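Local coordinates for protein proteolytically activated form of PPO4 Tyrosinase (Agaricus bisporus var. bisporus H97, PDB 4OUA) that catalyses the copper-dependent o-hydroxylation of monophenols and the oxidation of the resulting o-diphenols to reactive o-quinones, the initial step of melanin synthesis, at residues G54-P59 with F271-P276; P87-V92 with S323-F328; R91-I96 with I277-H282. All coordinates share one frame; numbering follows the deposited sequence.

Contact 1 (G54-P59 with F271-P276). With NA (sodium ion), chain E; CU1 (copper (I) ion), chain C.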
loop_
_atom_site.group_PDB
_atom_site.type_symbol
_atom_site.label_atom_id
_atom_site.label_comp_id
_atom_site.label_asym_id
_atom_site.label_seq_id
_atom_site.Cartn_x
_atom_site.Cartn_y
_atom_site.Cartn_z
ATOM N N GLY A 54 7.888 8.701 2.935
ATOM C CA GLY A 54 8.470 9.205 4.163
ATOM C C GLY A 54 7.452 9.322 5.279
ATOM O O GLY A 54 7.810 9.350 6.451
ATOM N N ILE A 55 6.175 9.389 4.916
ATOM C CA ILE A 55 5.110 9.481 5.907
ATOM C C ILE A 55 5.094 8.258 6.819
ATOM O O ILE A 55 4.916 8.380 8.029
ATOM C CB ILE A 55 3.730 9.626 5.242
ATOM C CG1 ILE A 55 3.665 10.913 4.420
ATOM C CG2 ILE A 55 2.630 9.606 6.293
ATOM C CD1 ILE A 55 2.374 11.079 3.653
ATOM N N HIS A 56 5.286 7.085 6.224
ATOM C CA HIS A 56 5.250 5.822 6.955
ATOM C C HIS A 56 6.248 5.809 8.113
ATOM O O HIS A 56 5.859 5.707 9.276
ATOM C CB HIS A 56 5.528 4.656 6.003
ATOM C CG HIS A 56 5.148 3.317 6.555
ATOM N ND1 HIS A 56 6.064 2.459 7.126
ATOM C CD2 HIS A 56 3.951 2.684 6.615
ATOM C CE1 HIS A 56 5.448 1.358 7.517
ATOM N NE2 HIS A 56 4.166 1.468 7.218
ATOM N N GLY A 57 7.533 5.918 7.788
ATOM C CA GLY A 57 8.576 5.909 8.799
ATOM C C GLY A 57 9.451 7.145 8.739
ATOM O O GLY A 57 8.965 8.267 8.888
ATOM N N LEU A 58 10.748 6.940 8.528
ATOM C CA LEU A 58 11.681 8.050 8.375
ATOM C C LEU A 58 11.430 8.799 7.070
ATOM O O LEU A 58 10.982 8.207 6.087
ATOM C CB LEU A 58 13.126 7.551 8.424
ATOM C CG LEU A 58 13.652 7.083 9.781
ATOM C CD1 LEU A 58 15.016 6.430 9.628
ATOM C CD2 LEU A 58 13.722 8.250 10.751
ATOM N N PRO A 59 11.717 10.109 7.057
ATOM C CA PRO A 59 12.215 10.834 8.228
ATOM C C PRO A 59 11.102 11.157 9.218
ATOM O O PRO A 59 9.927 11.094 8.862
ATOM C CB PRO A 59 12.791 12.114 7.621
ATOM C CG PRO A 59 11.951 12.345 6.414
ATOM C CD PRO A 59 11.626 10.976 5.870
ATOM N N PHE A 271 11.815 2.089 6.796
ATOM C CA PHE A 271 12.285 2.189 5.417
ATOM C C PHE A 271 11.395 1.434 4.432
ATOM O O PHE A 271 11.578 1.535 3.220
ATOM C CB PHE A 271 13.721 1.665 5.308
ATOM C CG PHE A 271 14.703 2.384 6.192
ATOM C CD1 PHE A 271 15.273 3.580 5.788
ATOM C CD2 PHE A 271 15.066 1.857 7.420
ATOM C CE1 PHE A 271 16.182 4.240 6.596
ATOM C CE2 PHE A 271 15.973 2.513 8.232
ATOM C CZ PHE A 271 16.530 3.706 7.819
ATOM N N ALA A 272 10.431 0.683 4.953
ATOM C CA ALA A 272 9.615 -0.208 4.132
ATOM C C ALA A 272 8.827 0.530 3.051
ATOM O O ALA A 272 8.643 0.014 1.948
ATOM C CB ALA A 272 8.665 -1.005 5.015
ATOM N N ALA A 273 8.366 1.734 3.370
ATOM C CA ALA A 273 7.535 2.502 2.450
ATOM C C ALA A 273 8.294 2.920 1.192
ATOM O O ALA A 273 7.698 3.097 0.128
ATOM C CB ALA A 273 6.973 3.726 3.153
ATOM N N PHE A 274 9.609 3.071 1.315
ATOM C CA PHE A 274 10.431 3.540 0.203
ATOM C C PHE A 274 10.525 2.519 -0.931
ATOM O O PHE A 274 10.832 2.876 -2.067
ATOM C CB PHE A 274 11.834 3.902 0.698
ATOM C CG PHE A 274 11.863 5.105 1.598
ATOM C CD1 PHE A 274 11.794 6.383 1.068
ATOM C CD2 PHE A 274 11.960 4.959 2.973
ATOM C CE1 PHE A 274 11.819 7.494 1.891
ATOM C CE2 PHE A 274 11.986 6.066 3.800
ATOM C CZ PHE A 274 11.916 7.335 3.258
ATOM N N ASP A 275 10.262 1.253 -0.625
ATOM C CA ASP A 275 10.240 0.219 -1.652
ATOM C C ASP A 275 8.910 0.271 -2.403
ATOM O O ASP A 275 7.851 0.116 -1.801
ATOM C CB ASP A 275 10.460 -1.166 -1.035
ATOM C CG ASP A 275 10.779 -2.230 -2.074
ATOM O OD1 ASP A 275 10.185 -2.206 -3.172
ATOM O OD2 ASP A 275 11.632 -3.097 -1.789
ATOM N N PRO A 276 8.971 0.491 -3.725
ATOM C CA PRO A 276 7.793 0.636 -4.591
ATOM C C PRO A 276 6.774 -0.498 -4.450
ATOM O O PRO A 276 5.585 -0.283 -4.680
ATOM C CB PRO A 276 8.397 0.643 -5.997
ATOM C CG PRO A 276 9.770 1.185 -5.804
ATOM C CD PRO A 276 10.229 0.653 -4.477
HETATM NA NA NA E . 8.053 10.274 8.270
HETATM CU CU CU1 C . 2.501 0.680 8.139
HETATM O O HOH W 1 3.620 -1.405 7.657
HETATM O O HOH W 2 6.660 11.986 7.381
HETATM O O HOH W 3 6.991 10.813 10.099
#
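Apolar contacts join Leu58 to Phe271 and His56 to Ala273, with no hydrogen bond passing between the two segments. The side chains of Leu58 and Phe271 lie alongside each other and point the same way, CD1 of Leu58 reaching CZ of Phe271 at 3.6 Å. Ala273 directs its methyl at the base of the histidine, its CB 3.9 Å from CG of His56, and so packs at the root of a metal ligand. The ring of Phe274 is inserted toward the bend of 54-59: its CZ lies 4.0 Å from CA of Gly54, while Leu58 O and CD of Pro59 are at its edge, near the ring plane.

Metal bonds give the loop 54-59 its second kind of interaction. Carbonyls of Gly54, Gly57 and Pro59 curl around a sodium ion, with the Gly57 O bond measuring 2.3 Å and two waters adding to the shell; the cis peptide before Pro59 belongs to this tight bend. His56 has CG anti to its own N (chi1 -164°), which carries the ring away from the sodium and lets NE2 bind copper at 2.1 Å.

Polar support comes from the chain just before 271-276, where Ala269 O accepts a hydrogen bond from His56 ND1 and sets the rotation of the imidazole. With His81 and His90, His56 completes the three-histidine CuA site of a type 3 dicopper centre.

Contact 2 (P87-V92 with S323-F328). With CU1 (copper (I) ion), chain C.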
loop_
_atom_site.group_PDB
_atom_site.type_symbol
_atom_site.label_atom_id
_atom_site.label_comp_id
_atom_site.label_asym_id
_atom_site.label_seq_id
_atom_site.Cartn_x
_atom_site.Cartn_y
_atom_site.Cartn_z
ATOM N N PRO A 87 -5.655 -0.845 10.272
ATOM C CA PRO A 87 -6.389 -0.990 9.008
ATOM C C PRO A 87 -6.831 0.343 8.405
ATOM O O PRO A 87 -6.638 0.562 7.210
ATOM C CB PRO A 87 -7.604 -1.835 9.407
ATOM C CG PRO A 87 -7.163 -2.575 10.626
ATOM C CD PRO A 87 -6.277 -1.619 11.359
ATOM N N THR A 88 -7.412 1.221 9.219
ATOM C CA THR A 88 -7.975 2.467 8.710
ATOM C C THR A 88 -6.902 3.475 8.308
ATOM O O THR A 88 -7.054 4.178 7.311
ATOM C CB THR A 88 -8.914 3.128 9.740
ATOM O OG1 THR A 88 -8.210 3.350 10.967
ATOM C CG2 THR A 88 -10.120 2.244 10.005
ATOM N N TRP A 89 -5.821 3.547 9.080
ATOM C CA TRP A 89 -4.758 4.505 8.791
ATOM C C TRP A 89 -4.088 4.200 7.458
ATOM O O TRP A 89 -3.700 5.111 6.726
ATOM C CB TRP A 89 -3.708 4.518 9.904
ATOM C CG TRP A 89 -2.628 5.538 9.676
ATOM C CD1 TRP A 89 -2.589 6.814 10.160
ATOM C CD2 TRP A 89 -1.437 5.369 8.896
ATOM N NE1 TRP A 89 -1.447 7.449 9.733
ATOM C CE2 TRP A 89 -0.723 6.584 8.955
ATOM C CE3 TRP A 89 -0.903 4.311 8.154
ATOM C CZ2 TRP A 89 0.494 6.767 8.304
ATOM C CZ3 TRP A 89 0.305 4.495 7.509
ATOM C CH2 TRP A 89 0.989 5.713 7.588
ATOM N N HIS A 90 -3.953 2.915 7.149
ATOM C CA HIS A 90 -3.288 2.498 5.922
ATOM C C HIS A 90 -4.224 2.600 4.719
ATOM O O HIS A 90 -3.770 2.774 3.586
ATOM C CB HIS A 90 -2.746 1.075 6.068
ATOM C CG HIS A 90 -1.551 0.978 6.965
ATOM N ND1 HIS A 90 -1.636 1.082 8.336
ATOM C CD2 HIS A 90 -0.237 0.805 6.683
ATOM C CE1 HIS A 90 -0.430 0.971 8.861
ATOM N NE2 HIS A 90 0.438 0.802 7.880
ATOM N N ARG A 91 -5.525 2.502 4.970
ATOM C CA ARG A 91 -6.513 2.659 3.908
ATOM C C ARG A 91 -6.421 4.043 3.283
ATOM O O ARG A 91 -6.434 4.188 2.058
ATOM C CB ARG A 91 -7.927 2.419 4.438
ATOM C CG ARG A 91 -9.017 3.020 3.564
ATOM C CD ARG A 91 -10.348 2.324 3.779
ATOM N NE ARG A 91 -10.348 0.978 3.213
ATOM C CZ ARG A 91 -11.368 0.131 3.297
ATOM N NH1 ARG A 91 -12.478 0.485 3.932
ATOM N NH2 ARG A 91 -11.277 -1.074 2.750
ATOM N N VAL A 92 -6.325 5.057 4.133
ATOM C CA VAL A 92 -6.243 6.435 3.673
ATOM C C VAL A 92 -4.808 6.775 3.263
ATOM O O VAL A 92 -4.569 7.756 2.558
ATOM C CB VAL A 92 -6.738 7.414 4.760
ATOM C CG1 VAL A 92 -5.889 7.287 6.015
ATOM C CG2 VAL A 92 -6.736 8.843 4.240
ATOM N N SER A 323 -10.723 9.068 16.492
ATOM C CA SER A 323 -9.353 9.561 16.511
ATOM C C SER A 323 -8.958 10.088 15.136
ATOM O O SER A 323 -9.328 9.513 14.112
ATOM C CB SER A 323 -8.387 8.461 16.953
ATOM O OG SER A 323 -8.686 8.016 18.264
ATOM N N ALA A 324 -8.215 11.189 15.119
ATOM C CA ALA A 324 -7.746 11.769 13.867
ATOM C C ALA A 324 -6.642 10.907 13.268
ATOM O O ALA A 324 -5.790 10.390 13.988
ATOM C CB ALA A 324 -7.254 13.191 14.085
ATOM N N LEU A 325 -6.664 10.751 11.948
ATOM C CA LEU A 325 -5.675 9.932 11.260
ATOM C C LEU A 325 -4.636 10.795 10.549
ATOM O O LEU A 325 -4.622 10.881 9.323
ATOM C CB LEU A 325 -6.362 8.996 10.263
ATOM C CG LEU A 325 -7.339 7.993 10.879
ATOM C CD1 LEU A 325 -8.159 7.292 9.804
ATOM C CD2 LEU A 325 -6.590 6.981 11.731
ATOM N N GLU A 326 -3.774 11.435 11.333
ATOM C CA GLU A 326 -2.695 12.261 10.800
ATOM C C GLU A 326 -1.772 11.455 9.892
ATOM O O GLU A 326 -1.525 10.278 10.148
ATOM C CB GLU A 326 -1.885 12.878 11.943
ATOM C CG GLU A 326 -2.619 13.954 12.723
ATOM C CD GLU A 326 -2.688 15.270 11.971
ATOM O OE1 GLU A 326 -1.753 15.570 11.196
ATOM O OE2 GLU A 326 -3.682 16.004 12.156
ATOM N N PRO A 327 -1.260 12.088 8.825
ATOM C CA PRO A 327 -1.599 13.459 8.434
ATOM C C PRO A 327 -2.623 13.508 7.304
ATOM O O PRO A 327 -2.476 14.305 6.376
ATOM C CB PRO A 327 -0.256 14.014 7.969
ATOM C CG PRO A 327 0.405 12.823 7.332
ATOM C CD PRO A 327 -0.103 11.586 8.062
ATOM N N PHE A 328 -3.648 12.665 7.386
ATOM C CA PHE A 328 -4.643 12.569 6.324
ATOM C C PHE A 328 -5.884 13.397 6.647
ATOM O O PHE A 328 -6.551 13.165 7.652
ATOM C CB PHE A 328 -5.025 11.106 6.088
ATOM C CG PHE A 328 -3.843 10.198 5.888
ATOM C CD1 PHE A 328 -3.095 10.259 4.725
ATOM C CD2 PHE A 328 -3.478 9.285 6.863
ATOM C CE1 PHE A 328 -2.006 9.427 4.539
ATOM C CE2 PHE A 328 -2.391 8.449 6.681
ATOM C CZ PHE A 328 -1.655 8.520 5.518
HETATM CU CU CU1 C . 2.501 0.680 8.139
HETATM O O HOH W 1 3.620 -1.405 7.657
#
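Trp89 and Val92, on one side of helix 86-109, face Leu325 and Phe328 of an irregular segment, the CA atoms of Trp89 and Leu325 lying 6.0 Å apart and those of Val92 and Phe328 6.9 Å. The indole of Trp89 is used in two ways at once. Its NE1 donates to the backbone O of Glu326 at 2.9 Å, with an N-H...O angle of 154°; the acceptor lies near the indole plane, so rotating the ring out of that plane would strain the bond. Over one face of the same indole stands Phe328 in an edge-to-face pair, the planes at 66° and the phenyl centroid 4.9 Å from that of the five-membered ring, CE2 being the leading atom.

A chi1 of -177° extends Trp89 from its backbone N, which sends the indole out toward the loop and brings its benzo edge beside His90, with CE3 above the centre of that imidazole. His90 itself turns away from 323-328 to bind copper through NE2 at 2.1 Å, on a helix that contributes to the four-helix core characteristic of type 3 copper proteins. Trp89 is therefore a second-shell neighbour of the CuA site, packed between it and the loop.

Phe328 is enclosed on both faces, by the backbone of Val92 on one and CD of Pro327, which follows a cis peptide, on the other. The branched end of Val92 meets the root of this ring, CG2 lying 3.4 Å from CB of Phe328. Leu325 runs across Thr88 at about a right angle, its CD2 4.0 Å from Thr88 OG1, whose hydroxyl is hydrogen-bonded to Ser338. The carboxylate of Glu326 is hydrogen-bonded to the Tyr329 hydroxyl and salt-bridged to Lys65.

Contact 3 (R91-I96 with I277-H282). With CU1 (copper (I) ion), chain D.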
loop_
_atom_site.group_PDB
_atom_site.type_symbol
_atom_site.label_atom_id
_atom_site.label_comp_id
_atom_site.label_asym_id
_atom_site.label_seq_id
_atom_site.Cartn_x
_atom_site.Cartn_y
_atom_site.Cartn_z
ATOM N N ARG A 91 -5.525 2.502 4.970
ATOM C CA ARG A 91 -6.513 2.659 3.908
ATOM C C ARG A 91 -6.421 4.043 3.283
ATOM O O ARG A 91 -6.434 4.188 2.058
ATOM C CB ARG A 91 -7.927 2.419 4.438
ATOM C CG ARG A 91 -9.017 3.020 3.564
ATOM C CD ARG A 91 -10.348 2.324 3.779
ATOM N NE ARG A 91 -10.348 0.978 3.213
ATOM C CZ ARG A 91 -11.368 0.131 3.297
ATOM N NH1 ARG A 91 -12.478 0.485 3.932
ATOM N NH2 ARG A 91 -11.277 -1.074 2.750
ATOM N N VAL A 92 -6.325 5.057 4.133
ATOM C CA VAL A 92 -6.243 6.435 3.673
ATOM C C VAL A 92 -4.808 6.775 3.263
ATOM O O VAL A 92 -4.569 7.756 2.558
ATOM C CB VAL A 92 -6.738 7.414 4.760
ATOM C CG1 VAL A 92 -5.889 7.287 6.015
ATOM C CG2 VAL A 92 -6.736 8.843 4.240
ATOM N N TYR A 93 -3.860 5.950 3.701
ATOM C CA TYR A 93 -2.461 6.118 3.319
ATOM C C TYR A 93 -2.270 5.811 1.838
ATOM O O TYR A 93 -1.603 6.553 1.118
ATOM C CB TYR A 93 -1.556 5.219 4.162
ATOM C CG TYR A 93 -0.075 5.465 3.959
ATOM C CD1 TYR A 93 0.388 6.673 3.450
ATOM C CD2 TYR A 93 0.861 4.485 4.267
ATOM C CE1 TYR A 93 1.740 6.898 3.261
ATOM C CE2 TYR A 93 2.213 4.701 4.081
ATOM C CZ TYR A 93 2.648 5.910 3.579
ATOM O OH TYR A 93 3.995 6.128 3.394
ATOM N N VAL A 94 -2.855 4.707 1.388
ATOM C CA VAL A 94 -2.813 4.345 -0.022
ATOM C C VAL A 94 -3.608 5.354 -0.850
ATOM O O VAL A 94 -3.331 5.563 -2.031
ATOM C CB VAL A 94 -3.372 2.927 -0.261
ATOM C CG1 VAL A 94 -3.274 2.554 -1.732
ATOM C CG2 VAL A 94 -2.636 1.914 0.600
ATOM N N SER A 95 -4.593 5.984 -0.216
ATOM C CA SER A 95 -5.462 6.935 -0.900
ATOM C C SER A 95 -4.717 8.194 -1.329
ATOM O O SER A 95 -4.914 8.690 -2.440
ATOM C CB SER A 95 -6.642 7.310 -0.006
ATOM O OG SER A 95 -7.395 6.160 0.329
ATOM N N ILE A 96 -3.868 8.712 -0.447
ATOM C CA ILE A 96 -3.090 9.900 -0.772
ATOM C C ILE A 96 -2.061 9.560 -1.842
ATOM O O ILE A 96 -1.804 10.358 -2.744
ATOM C CB ILE A 96 -2.381 10.486 0.465
ATOM C CG1 ILE A 96 -1.699 11.808 0.105
ATOM C CG2 ILE A 96 -1.375 9.497 1.034
ATOM C CD1 ILE A 96 -2.649 12.848 -0.449
ATOM N N ILE A 277 7.232 -1.688 -4.074
ATOM C CA ILE A 277 6.334 -2.832 -3.952
ATOM C C ILE A 277 5.479 -2.722 -2.693
ATOM O O ILE A 277 4.524 -3.478 -2.509
ATOM C CB ILE A 277 7.112 -4.163 -3.927
ATOM C CG1 ILE A 277 6.198 -5.323 -4.329
ATOM C CG2 ILE A 277 7.728 -4.400 -2.558
ATOM C CD1 ILE A 277 6.891 -6.664 -4.353
ATOM N N PHE A 278 5.833 -1.775 -1.830
ATOM C CA PHE A 278 5.109 -1.538 -0.585
ATOM C C PHE A 278 3.650 -1.178 -0.844
ATOM O O PHE A 278 2.763 -1.545 -0.073
ATOM C CB PHE A 278 5.796 -0.427 0.217
ATOM C CG PHE A 278 5.015 0.044 1.412
ATOM C CD1 PHE A 278 5.202 -0.543 2.653
ATOM C CD2 PHE A 278 4.111 1.089 1.300
ATOM C CE1 PHE A 278 4.491 -0.107 3.754
ATOM C CE2 PHE A 278 3.398 1.529 2.396
ATOM C CZ PHE A 278 3.588 0.931 3.625
ATOM N N TRP A 279 3.411 -0.466 -1.939
ATOM C CA TRP A 279 2.080 0.043 -2.250
ATOM C C TRP A 279 1.180 -1.016 -2.882
ATOM O O TRP A 279 -0.034 -1.015 -2.666
ATOM C CB TRP A 279 2.195 1.259 -3.170
ATOM C CG TRP A 279 3.081 2.323 -2.607
ATOM C CD1 TRP A 279 4.372 2.589 -2.963
ATOM C CD2 TRP A 279 2.750 3.254 -1.571
ATOM N NE1 TRP A 279 4.861 3.636 -2.219
ATOM C CE2 TRP A 279 3.886 4.061 -1.355
ATOM C CE3 TRP A 279 1.602 3.489 -0.806
ATOM C CZ2 TRP A 279 3.906 5.086 -0.410
ATOM C CZ3 TRP A 279 1.625 4.506 0.133
ATOM C CH2 TRP A 279 2.769 5.291 0.322
ATOM N N LEU A 280 1.802 -1.919 -3.639
ATOM C CA LEU A 280 1.059 -3.025 -4.230
ATOM C C LEU A 280 0.602 -3.986 -3.138
ATOM O O LEU A 280 -0.463 -4.601 -3.234
ATOM C CB LEU A 280 1.906 -3.761 -5.271
ATOM C CG LEU A 280 2.099 -3.041 -6.605
ATOM C CD1 LEU A 280 3.020 -1.848 -6.441
ATOM C CD2 LEU A 280 2.636 -3.991 -7.662
ATOM N N HIS A 281 1.456 -4.060 -2.064
ATOM C CA HIS A 281 1.154 -4.882 -0.901
ATOM C C HIS A 281 -0.059 -4.346 -0.154
ATOM O O HIS A 281 -1.061 -5.043 0.010
ATOM C CB HIS A 281 2.358 -4.942 0.043
ATOM C CG HIS A 281 2.128 -5.778 1.263
ATOM N ND1 HIS A 281 2.764 -5.538 2.465
ATOM C CD2 HIS A 281 1.333 -6.854 1.468
ATOM C CE1 HIS A 281 2.377 -6.436 3.350
ATOM N NE2 HIS A 281 1.502 -7.242 2.774
ATOM N N HIS A 282 0.040 -3.101 0.296
ATOM C CA HIS A 282 -0.986 -2.508 1.142
ATOM C C HIS A 282 -2.244 -2.128 0.367
ATOM O O HIS A 282 -3.270 -1.797 0.963
ATOM C CB HIS A 282 -0.420 -1.292 1.872
ATOM C CG HIS A 282 0.429 -1.649 3.051
ATOM N ND1 HIS A 282 -0.060 -1.670 4.341
ATOM C CD2 HIS A 282 1.728 -2.020 3.137
ATOM C CE1 HIS A 282 0.905 -2.026 5.169
ATOM N NE2 HIS A 282 2.000 -2.250 4.464
HETATM CU CU CU1 D . 3.200 -2.810 5.924
HETATM O O HOH W 1 3.620 -1.405 7.657
#
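One face of the Tyr93 ring receives the edge of Trp279, CZ3 standing over its centre, in an edge-to-face pair with centroids 4.8 Å apart and planes at 64°. The Trp279 indole has Phe278 CD2 over one face and the Tyr93 CE1 atom at its edge, and it also stacks on Tyr97. Phe278 meets Tyr93 obliquely, CE2 to CE2 at 3.8 Å, and carries His282 CD2 over one of its own faces.

Tyr93 sets its CG opposite the backbone N (chi1 -172°) and reaches across from helix 86-109, so that its hydroxyl lies beside Trp279 CH2 and is hydrogen-bonded to Leu52 O. Replacing Tyr93 by an alanine would probably open a gap beside Trp279, leave that indole freer to turn and deprive Leu52 O of its hydroxyl partner.

Val94 supplies the aliphatic part, its CG2 lying 3.8 Å from the backbone O of His282 and 4.1 Å from His282 CB. The His282 imidazole points past this packing to the second copper, which NE2 binds at 2.0 Å together with His250 and His254, the CuB set.

The two helix segments run at 132° to each other, their axes 10.4 Å apart at closest approach. At the start of 91-96, Arg91 forms a salt bridge with Asp286, beyond 277-282 on helix 277-295, while helix 141-144 touches Ile277 and Leu280.

All three contacts are buried; the centre of contact 3 lies about 2 Å from the centre of the chain, those of contacts 1 and 2 about 11 and 13 Å. Contacts 2 and 3 share helix 86-109, which packs against a loop in contact 2 and against a helix in contact 3. Only contact 3 joins two helices, and it does so through rings without a hydrogen bond; contact 2 adds an indole-to-carbonyl bond to pin an irregular loop, and contact 1 folds a turn round sodium. Contacts 1 and 2 each present a histidine to the same copper, contact 3 one to its partner copper, and a single water touches both metals. His90 and His282 also meet where contacts 2 and 3 adjoin.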